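Local coordinates for condensin complex subunit 3 (Schizosaccharomyces pombe, PDB 5OQR), which acts as a regulatory subunit of condensin, the complex required to turn interphase chromatin into condensed, mitotic-like chromosomes, at residues Cys541-Ile544 with Arg545-Asp549; Ile552-Lys556 with Ala557-Glu561; Ala591-Leu594 with Val595-Tyr599. All blocks are in the same frame, centred on the assembly; numbering follows the deposited sequence.

Interaction 1 of 3, residues Cys541-Ile544 with Arg545-Asp549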
loop_
_atom_site.group_PDB
_atom_site.type_symbol
_atom_site.label_atom_id
_atom_site.label_comp_id
_atom_site.label_asym_id
_atom_site.label_seq_id
_atom_site.Cartn_x
_atom_site.Cartn_y
_atom_site.Cartn_z
ATOM N N CYS A 541 26.611 0.142 6.257
ATOM C CA CYS A 541 25.601 0.917 5.546
ATOM C C CYS A 541 26.204 2.157 4.900
ATOM O O CYS A 541 25.752 2.581 3.833
ATOM C CB CYS A 541 24.475 1.312 6.498
ATOM S SG CYS A 541 23.547 -0.075 7.166
ATOM N N THR A 542 27.222 2.748 5.524
ATOM C CA THR A 542 27.881 3.902 4.922
ATOM C C THR A 542 28.640 3.495 3.668
ATOM O O THR A 542 28.676 4.243 2.686
ATOM C CB THR A 542 28.821 4.559 5.938
ATOM O OG1 THR A 542 28.051 5.118 7.006
ATOM C CG2 THR A 542 29.648 5.669 5.295
ATOM N N ALA A 543 29.252 2.311 3.685
ATOM C CA ALA A 543 29.974 1.829 2.514
ATOM C C ALA A 543 29.027 1.574 1.349
ATOM O O ALA A 543 29.298 1.986 0.217
ATOM C CB ALA A 543 30.748 0.560 2.868
ATOM N N ILE A 544 27.905 0.898 1.610
ATOM C CA ILE A 544 26.964 0.568 0.540
ATOM C C ILE A 544 26.456 1.836 -0.134
ATOM O O ILE A 544 26.415 1.931 -1.365
ATOM C CB ILE A 544 25.798 -0.278 1.088
ATOM C CG1 ILE A 544 26.303 -1.591 1.694
ATOM C CG2 ILE A 544 24.773 -0.565 -0.008
ATOM C CD1 ILE A 544 26.931 -2.551 0.706
ATOM N N ARG A 545 26.044 2.824 0.662
ATOM C CA ARG A 545 25.534 4.063 0.083
ATOM C C ARG A 545 26.619 4.794 -0.693
ATOM O O ARG A 545 26.370 5.317 -1.785
ATOM C CB ARG A 545 24.971 4.970 1.178
ATOM C CG ARG A 545 23.819 4.382 1.970
ATOM C CD ARG A 545 23.177 5.440 2.858
ATOM N NE ARG A 545 22.417 4.856 3.957
ATOM C CZ ARG A 545 22.908 4.607 5.166
ATOM N NH1 ARG A 545 24.171 4.889 5.453
ATOM N NH2 ARG A 545 22.131 4.072 6.096
ATOM N N THR A 546 27.830 4.845 -0.143
ATOM C CA THR A 546 28.910 5.583 -0.788
ATOM C C THR A 546 29.292 4.947 -2.116
ATOM O O THR A 546 29.316 5.617 -3.154
ATOM C CB THR A 546 30.120 5.649 0.142
ATOM O OG1 THR A 546 29.720 6.190 1.404
ATOM C CG2 THR A 546 31.212 6.516 -0.458
ATOM N N LEU A 547 29.597 3.649 -2.101
ATOM C CA LEU A 547 30.009 2.969 -3.324
ATOM C C LEU A 547 28.895 2.979 -4.363
ATOM O O LEU A 547 29.154 3.148 -5.559
ATOM C CB LEU A 547 30.444 1.543 -2.996
ATOM C CG LEU A 547 31.773 1.473 -2.236
ATOM C CD1 LEU A 547 31.875 0.203 -1.419
ATOM C CD2 LEU A 547 32.931 1.572 -3.201
ATOM N N THR A 548 27.645 2.820 -3.927
ATOM C CA THR A 548 26.532 2.861 -4.867
ATOM C C THR A 548 26.403 4.239 -5.501
ATOM O O THR A 548 26.168 4.355 -6.709
ATOM C CB THR A 548 25.227 2.472 -4.168
ATOM O OG1 THR A 548 25.346 1.152 -3.630
ATOM C CG2 THR A 548 24.061 2.495 -5.144
ATOM N N ASP A 549 26.551 5.298 -4.704
ATOM C CA ASP A 549 26.408 6.645 -5.242
ATOM C C ASP A 549 27.591 7.034 -6.118
ATOM O O ASP A 549 27.418 7.771 -7.093
ATOM C CB ASP A 549 26.233 7.644 -4.101
ATOM C CG ASP A 549 24.821 7.649 -3.547
ATOM O OD1 ASP A 549 24.049 6.724 -3.876
ATOM O OD2 ASP A 549 24.483 8.575 -2.783
#

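Interaction 2 of 3, residues Ile552-Lys556 with Ala557-Glu561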
loop_
_atom_site.group_PDB
_atom_site.type_symbol
_atom_site.label_atom_id
_atom_site.label_comp_id
_atom_site.label_asym_id
_atom_site.label_seq_id
_atom_site.Cartn_x
_atom_site.Cartn_y
_atom_site.Cartn_z
ATOM N N ILE A 552 26.727 5.487 -9.541
ATOM C CA ILE A 552 25.665 6.216 -10.224
ATOM C C ILE A 552 26.155 7.591 -10.655
ATOM O O ILE A 552 25.877 8.043 -11.772
ATOM C CB ILE A 552 24.426 6.311 -9.315
ATOM C CG1 ILE A 552 23.837 4.920 -9.090
ATOM C CG2 ILE A 552 23.377 7.241 -9.916
ATOM C CD1 ILE A 552 22.879 4.840 -7.927
ATOM N N GLN A 553 26.886 8.279 -9.779
ATOM C CA GLN A 553 27.336 9.631 -10.086
ATOM C C GLN A 553 28.436 9.621 -11.140
ATOM O O GLN A 553 28.320 10.283 -12.177
ATOM C CB GLN A 553 27.821 10.320 -8.809
ATOM C CG GLN A 553 28.420 11.708 -9.012
ATOM C CD GLN A 553 27.400 12.725 -9.480
ATOM O OE1 GLN A 553 26.224 12.647 -9.132
ATOM N NE2 GLN A 553 27.846 13.686 -10.278
ATOM N N HIS A 554 29.509 8.873 -10.895
ATOM C CA HIS A 554 30.708 8.966 -11.716
ATOM C C HIS A 554 30.727 7.993 -12.884
ATOM O O HIS A 554 31.507 8.194 -13.821
ATOM C CB HIS A 554 31.952 8.737 -10.853
ATOM C CG HIS A 554 32.160 9.794 -9.817
ATOM N ND1 HIS A 554 31.950 11.132 -10.070
ATOM C CD2 HIS A 554 32.543 9.712 -8.522
ATOM C CE1 HIS A 554 32.203 11.829 -8.979
ATOM N NE2 HIS A 554 32.566 10.991 -8.025
ATOM N N GLY A 555 29.909 6.954 -12.854
ATOM C CA GLY A 555 29.821 6.029 -13.961
ATOM C C GLY A 555 30.335 4.645 -13.596
ATOM O O GLY A 555 31.069 4.448 -12.626
ATOM N N LYS A 556 29.937 3.674 -14.415
ATOM C CA LYS A 556 30.296 2.279 -14.191
ATOM C C LYS A 556 31.743 1.999 -14.583
ATOM O O LYS A 556 32.448 1.266 -13.881
ATOM C CB LYS A 556 29.349 1.386 -14.989
ATOM C CG LYS A 556 29.367 -0.076 -14.614
ATOM C CD LYS A 556 28.824 -0.943 -15.742
ATOM C CE LYS A 556 27.528 -0.392 -16.328
ATOM N NZ LYS A 556 26.961 -1.295 -17.361
ATOM N N ALA A 557 32.199 2.579 -15.694
ATOM C CA ALA A 557 33.503 2.234 -16.247
ATOM C C ALA A 557 34.659 2.697 -15.374
ATOM O O ALA A 557 35.758 2.148 -15.486
ATOM C CB ALA A 557 33.647 2.835 -17.645
ATOM N N LYS A 558 34.441 3.691 -14.511
ATOM C CA LYS A 558 35.538 4.235 -13.720
ATOM C C LYS A 558 36.045 3.235 -12.688
ATOM O O LYS A 558 37.218 3.289 -12.306
ATOM C CB LYS A 558 35.094 5.526 -13.032
ATOM C CG LYS A 558 36.194 6.250 -12.255
ATOM C CD LYS A 558 36.926 7.265 -13.115
ATOM C CE LYS A 558 38.145 7.820 -12.392
ATOM N NZ LYS A 558 38.802 8.924 -13.141
ATOM N N PHE A 559 35.193 2.314 -12.233
ATOM C CA PHE A 559 35.511 1.461 -11.092
ATOM C C PHE A 559 35.593 -0.017 -11.457
ATOM O O PHE A 559 35.451 -0.873 -10.580
ATOM C CB PHE A 559 34.476 1.667 -9.986
ATOM C CG PHE A 559 34.269 3.103 -9.615
ATOM C CD1 PHE A 559 33.269 3.846 -10.211
ATOM C CD2 PHE A 559 35.080 3.712 -8.676
ATOM C CE1 PHE A 559 33.078 5.169 -9.872
ATOM C CE2 PHE A 559 34.894 5.035 -8.336
ATOM C CZ PHE A 559 33.893 5.763 -8.934
ATOM N N THR A 560 35.831 -0.341 -12.728
ATOM C CA THR A 560 35.842 -1.739 -13.140
ATOM C C THR A 560 36.952 -2.537 -12.468
ATOM O O THR A 560 36.861 -3.767 -12.410
ATOM C CB THR A 560 35.973 -1.836 -14.661
ATOM O OG1 THR A 560 36.637 -0.671 -15.165
ATOM C CG2 THR A 560 34.600 -1.959 -15.305
ATOM N N GLU A 561 37.990 -1.873 -11.955
ATOM C CA GLU A 561 39.031 -2.585 -11.220
ATOM C C GLU A 561 38.491 -3.139 -9.911
ATOM O O GLU A 561 38.981 -4.162 -9.419
ATOM C CB GLU A 561 40.220 -1.668 -10.934
ATOM C CG GLU A 561 40.897 -1.076 -12.155
ATOM C CD GLU A 561 40.140 0.108 -12.724
ATOM O OE1 GLU A 561 38.898 0.033 -12.830
ATOM O OE2 GLU A 561 40.785 1.122 -13.053
#

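Interaction 3 of 3, residues Ala591-Leu594 with Val595-Tyr599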
loop_
_atom_site.group_PDB
_atom_site.type_symbol
_atom_site.label_atom_id
_atom_site.label_comp_id
_atom_site.label_asym_id
_atom_site.label_seq_id
_atom_site.Cartn_x
_atom_site.Cartn_y
_atom_site.Cartn_z
ATOM N N ALA A 591 18.997 -2.667 -6.700
ATOM C CA ALA A 591 17.851 -2.276 -7.514
ATOM C C ALA A 591 18.160 -1.045 -8.356
ATOM O O ALA A 591 17.884 -1.020 -9.559
ATOM C CB ALA A 591 16.640 -2.024 -6.620
ATOM N N LYS A 592 18.728 -0.003 -7.741
ATOM C CA LYS A 592 18.979 1.223 -8.493
ATOM C C LYS A 592 20.170 1.078 -9.432
ATOM O O LYS A 592 20.174 1.675 -10.513
ATOM C CB LYS A 592 19.179 2.417 -7.552
ATOM C CG LYS A 592 19.903 2.126 -6.254
ATOM C CD LYS A 592 20.201 3.396 -5.471
ATOM C CE LYS A 592 18.935 4.026 -4.907
ATOM N NZ LYS A 592 19.231 5.305 -4.205
ATOM N N LEU A 593 21.180 0.292 -9.054
ATOM C CA LEU A 593 22.284 0.033 -9.972
ATOM C C LEU A 593 21.808 -0.669 -11.240
ATOM O O LEU A 593 22.346 -0.422 -12.324
ATOM C CB LEU A 593 23.362 -0.806 -9.286
ATOM C CG LEU A 593 24.206 -0.140 -8.202
ATOM C CD1 LEU A 593 25.183 -1.140 -7.619
ATOM C CD2 LEU A 593 24.953 1.063 -8.748
ATOM N N LEU A 594 20.804 -1.540 -11.127
ATOM C CA LEU A 594 20.283 -2.228 -12.305
ATOM C C LEU A 594 19.490 -1.277 -13.192
ATOM O O LEU A 594 19.736 -1.189 -14.400
ATOM C CB LEU A 594 19.419 -3.416 -11.874
ATOM C CG LEU A 594 20.059 -4.808 -11.903
ATOM C CD1 LEU A 594 21.448 -4.815 -11.292
ATOM C CD2 LEU A 594 19.172 -5.796 -11.171
ATOM N N VAL A 595 18.534 -0.555 -12.611
ATOM C CA VAL A 595 17.681 0.325 -13.404
ATOM C C VAL A 595 18.485 1.482 -13.984
ATOM O O VAL A 595 18.314 1.849 -15.151
ATOM C CB VAL A 595 16.507 0.833 -12.549
ATOM C CG1 VAL A 595 15.652 1.811 -13.339
ATOM C CG2 VAL A 595 15.667 -0.333 -12.064
ATOM N N ILE A 596 19.360 2.083 -13.179
ATOM C CA ILE A 596 20.068 3.284 -13.608
ATOM C C ILE A 596 21.231 2.928 -14.523
ATOM O O ILE A 596 21.429 3.553 -15.570
ATOM C CB ILE A 596 20.549 4.089 -12.384
ATOM C CG1 ILE A 596 19.372 4.470 -11.483
ATOM C CG2 ILE A 596 21.283 5.347 -12.826
ATOM C CD1 ILE A 596 19.794 4.992 -10.134
ATOM N N LEU A 597 22.018 1.923 -14.141
ATOM C CA LEU A 597 23.287 1.638 -14.794
ATOM C C LEU A 597 23.304 0.352 -15.608
ATOM O O LEU A 597 24.205 0.186 -16.434
ATOM C CB LEU A 597 24.405 1.557 -13.743
ATOM C CG LEU A 597 25.321 2.770 -13.560
ATOM C CD1 LEU A 597 24.546 4.071 -13.479
ATOM C CD2 LEU A 597 26.171 2.588 -12.316
ATOM N N HIS A 598 22.345 -0.548 -15.409
ATOM C CA HIS A 598 22.449 -1.916 -15.912
ATOM C C HIS A 598 23.774 -2.526 -15.460
ATOM O O HIS A 598 24.637 -2.896 -16.257
ATOM C CB HIS A 598 22.306 -1.970 -17.436
ATOM C CG HIS A 598 20.897 -1.825 -17.916
ATOM N ND1 HIS A 598 19.875 -2.640 -17.480
ATOM C CD2 HIS A 598 20.340 -0.967 -18.802
ATOM C CE1 HIS A 598 18.748 -2.285 -18.069
ATOM N NE2 HIS A 598 19.002 -1.272 -18.878
ATOM N N TYR A 599 23.919 -2.614 -14.141
ATOM C CA TYR A 599 25.171 -3.017 -13.505
ATOM C C TYR A 599 25.131 -4.518 -13.260
ATOM O O TYR A 599 24.709 -4.988 -12.203
ATOM C CB TYR A 599 25.375 -2.235 -12.213
ATOM C CG TYR A 599 26.637 -2.576 -11.454
ATOM C CD1 TYR A 599 27.867 -2.082 -11.857
ATOM C CD2 TYR A 599 26.595 -3.378 -10.324
ATOM C CE1 TYR A 599 29.020 -2.386 -11.166
ATOM C CE2 TYR A 599 27.743 -3.689 -9.626
ATOM C CZ TYR A 599 28.954 -3.188 -10.051
ATOM O OH TYR A 599 30.104 -3.491 -9.359
#

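Interaction 1 of 3, residues Cys541-Ile544 with Arg545-Asp549
Thr546 and Thr548 each turn their hydroxyl back onto the carbonyl four residues earlier, Thr542 O and Ile544 O, in the middle of helix 537-554, within HEAT repeat 8 of this all-helical solenoid. The tightly held part of the contact consists of two matching bifurcated acceptors, each carbonyl oxygen taking two hydrogen bonds. Thr546 OG1 donates to Thr542 O over 2.6 Å, while the backbone Thr546 N gives the usual helical bond to the same oxygen; the two donors come in from opposite faces of the carbonyl plane. The second pair repeats this pattern, with Thr548 OG1 2.6 Å from Ile544 O and Thr548 N on the other face. In both threonines OG1 sits beside the backbone N (chi1 -54° and -59°), which is what folds the hydroxyl down onto the preceding turn. Between them, Ala543 O accepts the regular helical bond from Leu547 N, and the neighbouring side chains merely approach, Ala543 CB lying 4.4 Å from Leu547 CD1. Both Ile544 and Leu547 are buried against the surrounding helices: Leu547 packs on helices 518-534 and 563-574, and Ile544 additionally reaches helix 580-597.

The looser side is the partly exposed flank of Thr542 and Arg545. The arginine is extended from CG to NE and runs back along the helix, laying one face of its guanidinium over Cys541 O. Arg545 NH1 comes within 3.2 Å of Cys541 O, but the angle is too poor for a hydrogen bond, so this is packing by a flat group. Beyond it, Arg545 also packs on an aromatic side chain of the other protein chain. The hydroxyl Thr542 OG1 hydrogen-bonds Val538 O, one turn back, whereas the methyl Thr542 CG2 lies alongside Thr546, 3.9 Å from Thr546 OG1.

Interaction 2 of 3, residues Ile552-Lys556 with Ala557-Glu561
Gly555 and His554 meet Phe559 just past the C-terminal end of helix 537-554, where Gly555, with a positive phi of 113°, breaks the helical path and starts the linker to helix 563-574. Ala557 follows on the exposed side of the turn, and its carbonyl accepts a hydrogen bond from further along. Lys558 lays its CB over one face of the Phe559 ring, while its amine departs to a salt bridge with Asp519. Phe559 then closes the turn: its backbone N makes a weak hydrogen bond to Lys556 O (3.4 Å). With CG beside the backbone N (chi1 -52°), the ring swings back toward the helix end. There Gly555 O lies in the ring plane at its edge, 3.3 Å from Phe559 CD1, and His554 CB is 3.9 Å from Phe559 CE1. Thr560 comes last, its OG1 donating to Ala557 O over 3.0 Å from above the carbonyl plane. With a single weak backbone bond joining the two segments, packing of the buried Phe559 ring against the helix end probably contributes to the shape of the turn, and the carbonyl at the C-H edge is at most mildly favourable.

Interaction 3 of 3, residues Ala591-Leu594 with Val595-Tyr599
Leu593, Leu597 and Tyr599 form a local contact, its side chains largely apolar and its backbone tied by helical hydrogen bonds, at the C-terminal end of helix 580-597, where the chain turns out of the helix toward helix 601-613. Leu593 is its hub. Its CD2 branch crosses that of Leu597, with Leu593 CD2 4.1 Å from Leu597 CD2, whereas its CD1 branch lies 3.8 Å from Tyr599 CD2. Tyr599, with CG anti to the backbone N (chi1 179°), runs alongside Leu593 and points the same way.

The helix widens into a pi-type turn at 595-597 and stops at His598, whose phi is positive. Leu593 O accepts two bent hydrogen bonds, from Leu597 N and from Tyr599 N at 3.3 Å, from opposite faces of its carbonyl plane. In the alpha solenoid of this HEAT-repeat subunit, this helix end is closely surrounded: Leu594 packs on helices 601-613 and 621-635, while Leu593 meets helix 563-574. Farther back, Ile596 reaches along the helix to Lys592, placing Ile596 CD1 3.7 Å from Lys592 CB; the lysine amine itself bonds to the backbone of the other protein chain, with a cation-pi contact to one of its aromatic side chains. At the exit, His598 ND1 bonds to Asp601 OD2, and Leu594 CD1 rests 3.4 Å from Tyr599 O.

Interactions 1 and 2 follow each other along helix 537-554, the first buried in its middle and the second at the surface beyond its end; interaction 3, partly buried, closes the neighbouring helix 580-597. Mid-helix, threonine hydroxyls supplement the regular backbone bonds, whereas at both helix ends a residue with positive phi breaks the helix and an aromatic folds back. The two helices meet directly: Thr548 CG2 of interaction 1 packs on Lys592 CD and Leu593 CD2 (4.0 Å each). Between interactions 2 and 3 the link is partly polar, Lys556 NZ lying 3.0 Å from His598 O in a probable hydrogen bond, with Ile552 against Ile596 nearby.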